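Local structure of GCN5-related N-acetyltransferase (Arthrobacter sp., 2R1I) at residues A98-L103 with R147-R152; A83-R88 with A132-N137; A49-P52 with E56-S59. The protein probably transfers an acetyl group from acetyl-coenzyme A to an acceptor that is not yet identified, as a member of the GNAT acetyltransferase family. One frame throughout, in Å; residues are numbered along the deposited sequence.

Contacts 1 and 2 belong to the interior and share the central sheet: contact 1 sets strand 97-104 against helix 143-150, and contact 2 reaches over that strand to bring together its two neighbours, 81-88 and 133-139. They also touch directly, the backbone N of L100 lying 2.8 Å from O of E135. Contact 3 lies about 21 Å from contact 2 and 22 Å from contact 1, centre to centre, at the partly exposed start of helix 54-64. Their chemistry follows their place: leucine methyls and aromatic rings in contact 1, a buried ion pair beside a leucine pair in contact 2, and proline against leucine and glutamate in contact 3. All three touch the second subunit.

Contact 1: A98-L103 with R147-R152; sequences AILDEL and RFYEAR
L103 and L100 of the strand converge on the hydroxyl end of Y149 from helix 143-150, whose oxygen has both their CD2 methyls on one side. The closest approach is made by CD2 of L103, 3.3 Å from OH of Y149; CD2 of L100 comes to 3.5 Å from the same oxygen and 3.7 Å from Y149 CE1. L103 has CG anti to its backbone N (chi1 173°), which carries the branch out toward the helix, where CD2 also meets CE1 of F148 at 3.7 Å. Both leucine methyls approach the tyrosine ring obliquely. The two rings pack on each other as well: CD1 of F148 sits 3.6 Å above the Y149 ring, offset toward its rim.

Packing relaxes beyond F148, toward the end of the helix. There the long, partly exposed R152 lays its guanidinium over CE2 of F148 and turns NH1 back to F148 O, 3.1 Å away, on a lone pair in the carbonyl plane. Further out, R147 pairs with D144, and E150 bonds to Y168 of the second subunit.

The strand kinks at L100 in an inverse gamma turn, and the next two residues, D101 and E102, lie opposite the single residue V84, a classic beta bulge. A bulge in this strand is a GNAT hallmark, linked to the splaying of the neighbouring strand that admits acetyl-CoA. Many relatives carry a proposed general acid at the position of Y149. With two methyls against its OH and no polar partner on this strand, the phenol is probably positioned here by shape.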
ATOM      1  N   ALA A  98      -6.874   3.071  -0.647  1.00 23.14           N
ATOM      2  CA  ALA A  98      -7.144   1.861   0.102  1.00 22.79           C
ATOM      3  C   ALA A  98      -6.432   0.671  -0.519  1.00 23.05           C
ATOM      4  O   ALA A  98      -6.268   0.599  -1.751  1.00 22.28           O
ATOM      5  CB  ALA A  98      -8.630   1.606   0.163  1.00 23.86           C
ATOM      6  N   ILE A  99      -6.055  -0.307   0.325  1.00 23.05           N
ATOM      7  CA  ILE A  99      -5.586  -1.618  -0.117  1.00 24.69           C
ATOM      8  C   ILE A  99      -6.529  -2.671   0.433  1.00 24.86           C
ATOM      9  O   ILE A  99      -6.896  -2.634   1.635  1.00 24.86           O
ATOM     10  CB  ILE A  99      -4.110  -1.925   0.294  1.00 25.29           C
ATOM     11  CG1 ILE A  99      -3.113  -0.863  -0.236  1.00 24.39           C
ATOM     12  CG2 ILE A  99      -3.637  -3.319  -0.135  1.00 25.23           C
ATOM     13  CD1 ILE A  99      -1.750  -0.904   0.513  1.00 26.58           C
ATOM     14  N   LEU A 100      -6.889  -3.606  -0.440  1.00 23.89           N
ATOM     15  CA  LEU A 100      -7.485  -4.874  -0.010  1.00 23.10           C
ATOM     16  C   LEU A 100      -6.376  -5.803   0.506  1.00 24.22           C
ATOM     17  O   LEU A 100      -5.782  -6.575  -0.244  1.00 25.27           O
ATOM     18  CB  LEU A 100      -8.268  -5.499  -1.154  1.00 21.98           C
ATOM     19  CG  LEU A 100      -9.090  -6.751  -0.777  1.00 27.13           C
ATOM     20  CD1 LEU A 100     -10.195  -6.373   0.238  1.00 28.81           C
ATOM     21  CD2 LEU A 100      -9.731  -7.414  -2.024  1.00 27.16           C
ATOM     22  N   ASP A 101      -6.039  -5.643   1.794  1.00 24.25           N
ATOM     23  CA  ASP A 101      -4.947  -6.363   2.455  1.00 24.26           C
ATOM     24  C   ASP A 101      -5.198  -7.874   2.404  1.00 25.73           C
ATOM     25  O   ASP A 101      -4.286  -8.668   2.213  1.00 28.37           O
ATOM     26  CB  ASP A 101      -4.852  -5.955   3.948  1.00 26.10           C
ATOM     27  CG  ASP A 101      -4.344  -4.547   4.206  1.00 31.10           C
ATOM     28  OD1 ASP A 101      -4.066  -3.773   3.270  1.00 29.25           O
ATOM     29  OD2 ASP A 101      -4.264  -4.194   5.412  1.00 29.24           O
ATOM     30  N   GLU A 102      -6.437  -8.272   2.649  1.00 26.95           N
ATOM     31  CA  GLU A 102      -6.812  -9.671   2.643  1.00 26.72           C
ATOM     32  C   GLU A 102      -8.253  -9.812   2.211  1.00 25.88           C
ATOM     33  O   GLU A 102      -9.121  -9.004   2.542  1.00 24.39           O
ATOM     34  CB  GLU A 102      -6.643 -10.372   4.021  1.00 26.57           C
ATOM     35  CG  GLU A 102      -5.314 -10.208   4.754  1.00 27.69           C
ATOM     36  CD  GLU A 102      -4.133 -10.897   4.126  1.00 31.06           C
ATOM     37  OE1 GLU A 102      -4.281 -11.723   3.192  1.00 29.38           O
ATOM     38  OE2 GLU A 102      -2.997 -10.568   4.540  1.00 31.70           O
ATOM     39  N   LEU A 103      -8.534 -10.914   1.509  1.00 28.07           N
ATOM     40  CA  LEU A 103      -9.887 -11.311   1.264  1.00 28.88           C
ATOM     41  C   LEU A 103      -9.886 -12.842   1.489  1.00 27.37           C
ATOM     42  O   LEU A 103      -9.341 -13.606   0.689  1.00 28.15           O
ATOM     43  CB  LEU A 103     -10.314 -10.937  -0.158  1.00 30.71           C
ATOM     44  CG  LEU A 103     -11.699 -11.441  -0.629  1.00 37.38           C
ATOM     45  CD1 LEU A 103     -12.832 -10.919   0.220  1.00 30.44           C
ATOM     46  CD2 LEU A 103     -11.926 -11.081  -2.115  1.00 34.04           C
ATOM     47  N   ARG A 147      -8.246 -14.172 -11.928  1.00 29.63           N
ATOM     48  CA  ARG A 147      -9.477 -14.240 -12.730  1.00 25.86           C
ATOM     49  C   ARG A 147     -10.652 -13.575 -12.018  1.00 25.74           C
ATOM     50  O   ARG A 147     -11.466 -12.876 -12.637  1.00 24.28           O
ATOM     51  CB  ARG A 147      -9.838 -15.690 -13.059  1.00 28.87           C
ATOM     52  CG  ARG A 147     -11.014 -15.855 -14.045  1.00 33.18           C
ATOM     53  CD  ARG A 147     -11.237 -17.349 -14.417  1.00 34.28           C
ATOM     54  NE  ARG A 147     -10.857 -18.191 -13.280  1.00 44.86           N
ATOM     55  CZ  ARG A 147      -9.855 -19.077 -13.247  1.00 43.68           C
ATOM     56  NH1 ARG A 147      -9.112 -19.349 -14.323  1.00 45.37           N
ATOM     57  NH2 ARG A 147      -9.612 -19.717 -12.107  1.00 34.86           N
ATOM     58  N   PHE A 148     -10.686 -13.766 -10.696  1.00 25.63           N
ATOM     59  CA  PHE A 148     -11.734 -13.205  -9.827  1.00 23.87           C
ATOM     60  C   PHE A 148     -11.705 -11.665  -9.787  1.00 25.74           C
ATOM     61  O   PHE A 148     -12.733 -11.016  -9.983  1.00 25.75           O
ATOM     62  CB  PHE A 148     -11.603 -13.790  -8.419  1.00 23.85           C
ATOM     63  CG  PHE A 148     -12.498 -13.143  -7.387  1.00 22.89           C
ATOM     64  CD1 PHE A 148     -12.078 -12.057  -6.658  1.00 30.34           C
ATOM     65  CD2 PHE A 148     -13.775 -13.638  -7.153  1.00 28.20           C
ATOM     66  CE1 PHE A 148     -12.915 -11.474  -5.693  1.00 28.73           C
ATOM     67  CE2 PHE A 148     -14.600 -13.058  -6.178  1.00 22.10           C
ATOM     68  CZ  PHE A 148     -14.173 -11.978  -5.475  1.00 25.46           C
ATOM     69  N   TYR A 149     -10.532 -11.082  -9.574  1.00 23.16           N
ATOM     70  CA  TYR A 149     -10.458  -9.622  -9.524  1.00 24.50           C
ATOM     71  C   TYR A 149     -10.648  -8.996 -10.884  1.00 25.68           C
ATOM     72  O   TYR A 149     -11.330  -7.966 -11.001  1.00 25.68           O
ATOM     73  CB  TYR A 149      -9.150  -9.195  -8.891  1.00 25.13           C
ATOM     74  CG  TYR A 149      -9.084  -9.548  -7.427  1.00 27.84           C
ATOM     75  CD1 TYR A 149     -10.035  -9.066  -6.537  1.00 23.20           C
ATOM     76  CD2 TYR A 149      -8.073 -10.376  -6.932  1.00 28.76           C
ATOM     77  CE1 TYR A 149      -9.968  -9.379  -5.176  1.00 27.26           C
ATOM     78  CE2 TYR A 149      -8.013 -10.708  -5.578  1.00 31.38           C
ATOM     79  CZ  TYR A 149      -8.961 -10.211  -4.710  1.00 32.68           C
ATOM     80  OH  TYR A 149      -8.875 -10.547  -3.359  1.00 31.84           O
ATOM     81  N   GLU A 150     -10.098  -9.621 -11.924  1.00 25.98           N
ATOM     82  CA  GLU A 150     -10.168  -9.074 -13.275  1.00 26.59           C
ATOM     83  C   GLU A 150     -11.622  -9.051 -13.756  1.00 26.39           C
ATOM     84  O   GLU A 150     -12.013  -8.150 -14.482  1.00 29.52           O
ATOM     85  CB  GLU A 150      -9.233  -9.830 -14.240  1.00 26.03           C
ATOM     86  CG  GLU A 150      -7.776  -9.556 -14.001  1.00 27.05           C
ATOM     87  CD  GLU A 150      -6.818 -10.361 -14.846  1.00 31.95           C
ATOM     88  OE1 GLU A 150      -7.282 -11.177 -15.673  1.00 36.13           O
ATOM     89  OE2 GLU A 150      -5.581 -10.185 -14.696  1.00 32.18           O
ATOM     90  N   ALA A 151     -12.431  -9.997 -13.290  1.00 26.79           N
ATOM     91  CA  ALA A 151     -13.874 -10.029 -13.622  1.00 27.89           C
ATOM     92  C   ALA A 151     -14.705  -8.971 -12.883  1.00 28.02           C
ATOM     93  O   ALA A 151     -15.887  -8.792 -13.190  1.00 25.01           O
ATOM     94  CB  ALA A 151     -14.444 -11.396 -13.303  1.00 28.12           C
ATOM     95  N   ARG A 152     -14.086  -8.327 -11.893  1.00 25.23           N
ATOM     96  CA  ARG A 152     -14.735  -7.337 -11.005  1.00 26.43           C
ATOM     97  C   ARG A 152     -13.972  -5.980 -11.010  1.00 25.51           C
ATOM     98  O   ARG A 152     -13.806  -5.327  -9.971  1.00 28.80           O
ATOM     99  CB  ARG A 152     -14.829  -7.887  -9.585  1.00 27.43           C
ATOM    100  CG  ARG A 152     -15.861  -8.983  -9.483  1.00 27.29           C
ATOM    101  CD  ARG A 152     -15.653  -9.878  -8.285  1.00 25.81           C
ATOM    102  NE  ARG A 152     -16.654 -10.953  -8.325  1.00 24.99           N
ATOM    103  CZ  ARG A 152     -16.572 -12.061  -9.064  1.00 27.19           C
ATOM    104  NH1 ARG A 152     -15.544 -12.288  -9.873  1.00 28.90           N
ATOM    105  NH2 ARG A 152     -17.550 -12.956  -9.017  1.00 32.47           N
TER

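Contact 2: A83-R88 with A132-N137; sequences AVLSFR and ALLEIN
A first torsion of 73° in R88 puts CG between the backbone N and the carbonyl carbon, the crowded position, and from there the chain runs extended to NE to meet E135, whose CG lies beside its own backbone N and whose chain is likewise extended. The two cross at about a right angle, and the arginine takes the carboxylate end-on. NH1 and NH2 both bond to the single oxygen OE1 of E135, at 3.0 Å and 2.9 Å respectively. That oxygen lies close to the guanidinium plane, but the carboxylate is turned 29° from it, and both nitrogens reach OE1 from the same face of the carboxylate, NH2 on the syn side. The bonds are somewhat bent, a natural cost of sharing one acceptor. E135 OE2 is taken by the hydroxyl of Y167 of the second subunit, so both carboxylate oxygens are occupied in a buried setting.

The strands themselves are not neighbours: 97-104 runs between them, antiparallel to 81-88 and parallel to 133-139, in the mixed sheet of the GNAT fold. The salt bridge spans this middle strand on one face, with V97 and I99 packed against it. On the other face, beneath helix 109-128, L85 and L134 make the apolar counterpart. Their side chains cross at about a right angle, CD2 of L85 touching CD1 of L134 at 3.8 Å. Leucine suits both places, being long enough to meet over the backbone of the middle strand, beside the small A98. Residues 133-137 also pair antiparallel with a strand of the second subunit, which carries the sheet across the interface.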
ATOM      1  N   ALA A  83     -12.941  -9.522   4.851  1.00 24.74           N
ATOM      2  CA  ALA A  83     -12.055  -8.650   4.097  1.00 22.25           C
ATOM      3  C   ALA A  83     -11.341  -7.694   5.067  1.00 25.10           C
ATOM      4  O   ALA A  83     -11.967  -7.248   6.038  1.00 25.91           O
ATOM      5  CB  ALA A  83     -12.838  -7.858   3.087  1.00 23.90           C
ATOM      6  N   VAL A  84     -10.057  -7.431   4.788  1.00 25.16           N
ATOM      7  CA  VAL A  84      -9.212  -6.486   5.546  1.00 23.44           C
ATOM      8  C   VAL A  84      -8.801  -5.388   4.580  1.00 26.98           C
ATOM      9  O   VAL A  84      -8.170  -5.689   3.536  1.00 25.26           O
ATOM     10  CB  VAL A  84      -7.963  -7.146   6.177  1.00 24.14           C
ATOM     11  CG1 VAL A  84      -7.186  -6.138   6.993  1.00 24.87           C
ATOM     12  CG2 VAL A  84      -8.399  -8.297   7.074  1.00 25.35           C
ATOM     13  N   LEU A  85      -9.181  -4.173   4.951  1.00 24.70           N
ATOM     14  CA  LEU A  85      -8.882  -2.937   4.183  1.00 24.17           C
ATOM     15  C   LEU A  85      -7.972  -2.056   4.962  1.00 24.40           C
ATOM     16  O   LEU A  85      -8.217  -1.820   6.134  1.00 25.77           O
ATOM     17  CB  LEU A  85     -10.128  -2.139   3.891  1.00 24.89           C
ATOM     18  CG  LEU A  85     -11.109  -2.785   2.913  1.00 30.19           C
ATOM     19  CD1 LEU A  85     -12.525  -2.196   3.045  1.00 34.44           C
ATOM     20  CD2 LEU A  85     -10.589  -2.602   1.482  1.00 35.05           C
ATOM     21  N   SER A  86      -6.941  -1.480   4.324  1.00 23.70           N
ATOM     22  CA  SER A  86      -6.142  -0.450   4.957  1.00 23.64           C
ATOM     23  C   SER A  86      -6.260   0.840   4.156  1.00 24.47           C
ATOM     24  O   SER A  86      -6.418   0.798   2.950  1.00 24.77           O
ATOM     25  CB  SER A  86      -4.683  -0.872   5.041  1.00 26.10           C
ATOM     26  OG  SER A  86      -4.072  -1.076   3.795  1.00 27.96           O
ATOM     27  N   PHE A  87      -6.174   1.938   4.886  1.00 23.05           N
ATOM     28  CA  PHE A  87      -6.293   3.302   4.337  1.00 20.91           C
ATOM     29  C   PHE A  87      -5.059   4.096   4.645  1.00 25.60           C
ATOM     30  O   PHE A  87      -4.478   3.974   5.734  1.00 25.81           O
ATOM     31  CB  PHE A  87      -7.496   3.963   4.987  1.00 25.50           C
ATOM     32  CG  PHE A  87      -8.807   3.363   4.586  1.00 26.39           C
ATOM     33  CD1 PHE A  87      -9.302   2.239   5.226  1.00 27.16           C
ATOM     34  CD2 PHE A  87      -9.498   3.891   3.518  1.00 28.51           C
ATOM     35  CE1 PHE A  87     -10.503   1.671   4.786  1.00 27.39           C
ATOM     36  CE2 PHE A  87     -10.665   3.360   3.073  1.00 27.69           C
ATOM     37  CZ  PHE A  87     -11.188   2.238   3.719  1.00 28.35           C
ATOM     38  N   ARG A  88      -4.684   4.971   3.721  1.00 21.80           N
ATOM     39  CA  ARG A  88      -3.525   5.835   3.921  1.00 22.91           C
ATOM     40  C   ARG A  88      -3.709   7.100   3.074  1.00 23.49           C
ATOM     41  O   ARG A  88      -4.406   7.082   2.046  1.00 24.46           O
ATOM     42  CB  ARG A  88      -2.251   5.107   3.525  1.00 25.40           C
ATOM     43  CG  ARG A  88      -2.058   4.923   2.034  1.00 24.51           C
ATOM     44  CD  ARG A  88      -0.937   3.970   1.642  1.00 23.79           C
ATOM     45  NE  ARG A  88      -0.680   4.023   0.213  1.00 25.98           N
ATOM     46  CZ  ARG A  88      -1.237   3.253  -0.732  1.00 27.08           C
ATOM     47  NH1 ARG A  88      -2.155   2.335  -0.443  1.00 25.76           N
ATOM     48  NH2 ARG A  88      -0.859   3.403  -1.988  1.00 26.29           N
ATOM     49  N   ALA A 132     -10.906   7.010  -4.035  1.00 26.50           N
ATOM     50  CA  ALA A 132     -11.110   6.813  -5.459  1.00 26.90           C
ATOM     51  C   ALA A 132     -10.212   5.716  -6.030  1.00 26.43           C
ATOM     52  O   ALA A 132     -10.187   5.523  -7.218  1.00 28.47           O
ATOM     53  CB  ALA A 132     -10.880   8.145  -6.226  1.00 30.86           C
ATOM     54  N   LEU A 133      -9.496   4.993  -5.158  1.00 24.81           N
ATOM     55  CA  LEU A 133      -8.602   3.955  -5.617  1.00 25.11           C
ATOM     56  C   LEU A 133      -8.504   2.851  -4.580  1.00 23.43           C
ATOM     57  O   LEU A 133      -8.272   3.114  -3.369  1.00 24.49           O
ATOM     58  CB  LEU A 133      -7.218   4.506  -5.867  1.00 26.09           C
ATOM     59  CG  LEU A 133      -6.158   3.638  -6.539  1.00 28.35           C
ATOM     60  CD1 LEU A 133      -6.633   3.307  -7.921  1.00 27.13           C
ATOM     61  CD2 LEU A 133      -4.822   4.373  -6.569  1.00 27.85           C
ATOM     62  N   LEU A 134      -8.724   1.627  -5.083  1.00 22.15           N
ATOM     63  CA  LEU A 134      -8.508   0.390  -4.303  1.00 21.75           C
ATOM     64  C   LEU A 134      -7.445  -0.478  -4.970  1.00 20.55           C
ATOM     65  O   LEU A 134      -7.559  -0.796  -6.190  1.00 24.73           O
ATOM     66  CB  LEU A 134      -9.823  -0.368  -4.172  1.00 23.89           C
ATOM     67  CG  LEU A 134      -9.812  -1.657  -3.327  1.00 24.99           C
ATOM     68  CD1 LEU A 134      -9.304  -1.373  -1.923  1.00 22.37           C
ATOM     69  CD2 LEU A 134     -11.261  -2.278  -3.345  1.00 26.31           C
ATOM     70  N   GLU A 135      -6.425  -0.850  -4.201  1.00 23.44           N
ATOM     71  CA  GLU A 135      -5.273  -1.586  -4.702  1.00 22.32           C
ATOM     72  C   GLU A 135      -5.229  -2.982  -4.105  1.00 24.66           C
ATOM     73  O   GLU A 135      -5.782  -3.216  -3.014  1.00 24.71           O
ATOM     74  CB  GLU A 135      -3.961  -0.875  -4.364  1.00 25.06           C
ATOM     75  CG  GLU A 135      -3.885   0.561  -4.826  1.00 27.49           C
ATOM     76  CD  GLU A 135      -2.642   1.302  -4.344  1.00 29.92           C
ATOM     77  OE1 GLU A 135      -2.217   1.130  -3.167  1.00 29.22           O
ATOM     78  OE2 GLU A 135      -2.151   2.104  -5.142  1.00 30.41           O
ATOM     79  N   ILE A 136      -4.583  -3.906  -4.831  1.00 23.86           N
ATOM     80  CA  ILE A 136      -4.317  -5.248  -4.335  1.00 25.02           C
ATOM     81  C   ILE A 136      -2.966  -5.678  -4.854  1.00 27.09           C
ATOM     82  O   ILE A 136      -2.578  -5.315  -5.971  1.00 28.35           O
ATOM     83  CB  ILE A 136      -5.310  -6.291  -4.840  1.00 27.76           C
ATOM     84  CG1 ILE A 136      -6.717  -5.766  -5.000  1.00 28.09           C
ATOM     85  CG2 ILE A 136      -5.389  -7.518  -3.903  1.00 30.53           C
ATOM     86  CD1 ILE A 136      -7.611  -6.814  -5.742  1.00 29.51           C
ATOM     87  N   ASN A 137      -2.267  -6.481  -4.057  1.00 26.55           N
ATOM     88  CA  ASN A 137      -1.087  -7.164  -4.523  1.00 28.18           C
ATOM     89  C   ASN A 137      -1.428  -8.673  -4.581  1.00 30.08           C
ATOM     90  O   ASN A 137      -1.951  -9.215  -3.604  1.00 28.91           O
ATOM     91  CB  ASN A 137       0.105  -6.776  -3.647  1.00 34.31           C
ATOM     92  CG  ASN A 137       0.341  -5.234  -3.649  1.00 45.87           C
ATOM     93  OD1 ASN A 137       0.181  -4.560  -2.612  1.00 55.06           O
ATOM     94  ND2 ASN A 137       0.690  -4.674  -4.823  1.00 38.13           N
TER

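Contact 3: A49-P52 with E56-S59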
ATOM      1  N   ALA A  49       0.015 -21.096   5.794  1.00 36.88           N
ATOM      2  CA  ALA A  49       0.640 -19.770   5.921  1.00 37.67           C
ATOM      3  C   ALA A  49       0.947 -19.535   7.402  1.00 40.17           C
ATOM      4  O   ALA A  49       0.169 -19.938   8.293  1.00 37.58           O
ATOM      5  CB  ALA A  49      -0.257 -18.619   5.348  1.00 35.23           C
ATOM      6  N   PRO A  50       2.091 -18.896   7.679  1.00 43.29           N
ATOM      7  CA  PRO A  50       2.424 -18.667   9.085  1.00 43.55           C
ATOM      8  C   PRO A  50       1.468 -17.622   9.685  1.00 41.21           C
ATOM      9  O   PRO A  50       0.815 -16.812   8.952  1.00 41.61           O
ATOM     10  CB  PRO A  50       3.869 -18.156   9.035  1.00 44.89           C
ATOM     11  CG  PRO A  50       3.987 -17.498   7.675  1.00 46.70           C
ATOM     12  CD  PRO A  50       3.084 -18.316   6.754  1.00 44.64           C
ATOM     13  N   THR A  51       1.342 -17.685  11.004  1.00 40.23           N
ATOM     14  CA  THR A  51       0.466 -16.768  11.720  1.00 37.02           C
ATOM     15  C   THR A  51       0.906 -16.607  13.178  1.00 36.49           C
ATOM     16  O   THR A  51       1.351 -17.542  13.798  1.00 36.18           O
ATOM     17  CB  THR A  51      -1.005 -17.255  11.644  1.00 38.95           C
ATOM     18  OG1 THR A  51      -1.838 -16.427  12.460  1.00 38.22           O
ATOM     19  CG2 THR A  51      -1.118 -18.688  12.120  1.00 34.67           C
ATOM     20  N   PRO A  52       0.751 -15.391  13.734  1.00 31.72           N
ATOM     21  CA  PRO A  52       0.870 -15.183  15.143  1.00 29.94           C
ATOM     22  C   PRO A  52      -0.247 -15.926  15.846  1.00 30.21           C
ATOM     23  O   PRO A  52      -1.193 -16.372  15.192  1.00 34.17           O
ATOM     24  CB  PRO A  52       0.691 -13.662  15.320  1.00 31.76           C
ATOM     25  CG  PRO A  52       0.725 -13.122  14.065  1.00 31.06           C
ATOM     26  CD  PRO A  52       0.458 -14.155  13.020  1.00 32.12           C
ATOM     27  N   GLU A  56      -1.998 -12.584  20.463  1.00 28.77           N
ATOM     28  CA  GLU A  56      -1.333 -11.461  19.786  1.00 28.87           C
ATOM     29  C   GLU A  56      -2.259 -10.759  18.783  1.00 28.20           C
ATOM     30  O   GLU A  56      -2.365  -9.493  18.767  1.00 27.43           O
ATOM     31  CB  GLU A  56      -0.041 -11.887  19.084  1.00 28.90           C
ATOM     32  CG  GLU A  56       0.651 -10.755  18.366  1.00 32.30           C
ATOM     33  CD  GLU A  56       1.885 -11.193  17.572  1.00 38.37           C
ATOM     34  OE1 GLU A  56       2.484 -12.208  17.971  1.00 42.13           O
ATOM     35  OE2 GLU A  56       2.202 -10.527  16.518  1.00 44.96           O
ATOM     36  N   LEU A  57      -2.924 -11.561  17.957  1.00 28.22           N
ATOM     37  CA  LEU A  57      -3.822 -11.013  16.921  1.00 28.67           C
ATOM     38  C   LEU A  57      -4.983 -10.280  17.573  1.00 27.19           C
ATOM     39  O   LEU A  57      -5.337  -9.176  17.141  1.00 24.37           O
ATOM     40  CB  LEU A  57      -4.350 -12.129  15.973  1.00 26.92           C
ATOM     41  CG  LEU A  57      -3.351 -12.722  14.991  1.00 28.48           C
ATOM     42  CD1 LEU A  57      -3.962 -13.921  14.342  1.00 25.81           C
ATOM     43  CD2 LEU A  57      -2.917 -11.710  13.933  1.00 27.67           C
ATOM     44  N   ALA A  58      -5.606 -10.904  18.560  1.00 27.36           N
ATOM     45  CA  ALA A  58      -6.747 -10.286  19.272  1.00 26.32           C
ATOM     46  C   ALA A  58      -6.362  -8.945  19.909  1.00 27.18           C
ATOM     47  O   ALA A  58      -7.111  -8.014  19.843  1.00 26.33           O
ATOM     48  CB  ALA A  58      -7.336 -11.213  20.314  1.00 30.08           C
ATOM     49  N   SER A  59      -5.191  -8.895  20.538  1.00 25.58           N
ATOM     50  CA  SER A  59      -4.688  -7.677  21.167  1.00 27.75           C
ATOM     51  C   SER A  59      -4.483  -6.584  20.103  1.00 27.11           C
ATOM     52  O   SER A  59      -4.954  -5.429  20.283  1.00 26.68           O
ATOM     53  CB  SER A  59      -3.382  -7.961  21.920  1.00 32.14           C
ATOM     54  OG  SER A  59      -2.796  -6.730  22.301  1.00 38.11           O
TER
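P52 lays the CB and CG side of its ring across the carboxylate end of E56 and the branched end of L57. Its CB is 3.5 Å from CD of E56, the two side chains crossing obliquely, while its CG meets CD2 of L57 at 3.9 Å. The reach of E56 comes from a chain with CG anti to the backbone N (chi1 179°) and extended beyond it, which brings the acid up to the CB rim of the proline ring; there OE2 forms a salt bridge with R60, one turn further along the helix. L57 points its other methyl, CD1, at T51 OG1, 3.8 Å away. That hydroxyl bonds to P52 O at 2.8 Å, on a lone pair in the carbonyl plane, and H41 of helix 33-47 is a second donor to the same carbonyl. Replacing L57 by an alanine would probably open a gap beside the P52 ring and T51, and loosen the hold of this helix on A37 of helix 33-47. Proline suits the approach to a helix, where its fixed phi stiffens the chain. W92 of the second subunit packs on both T51 and P52. The whole is a short loop between two helices, in the first helical pair of the GNAT fold, a region that in many relatives borders the acceptor site.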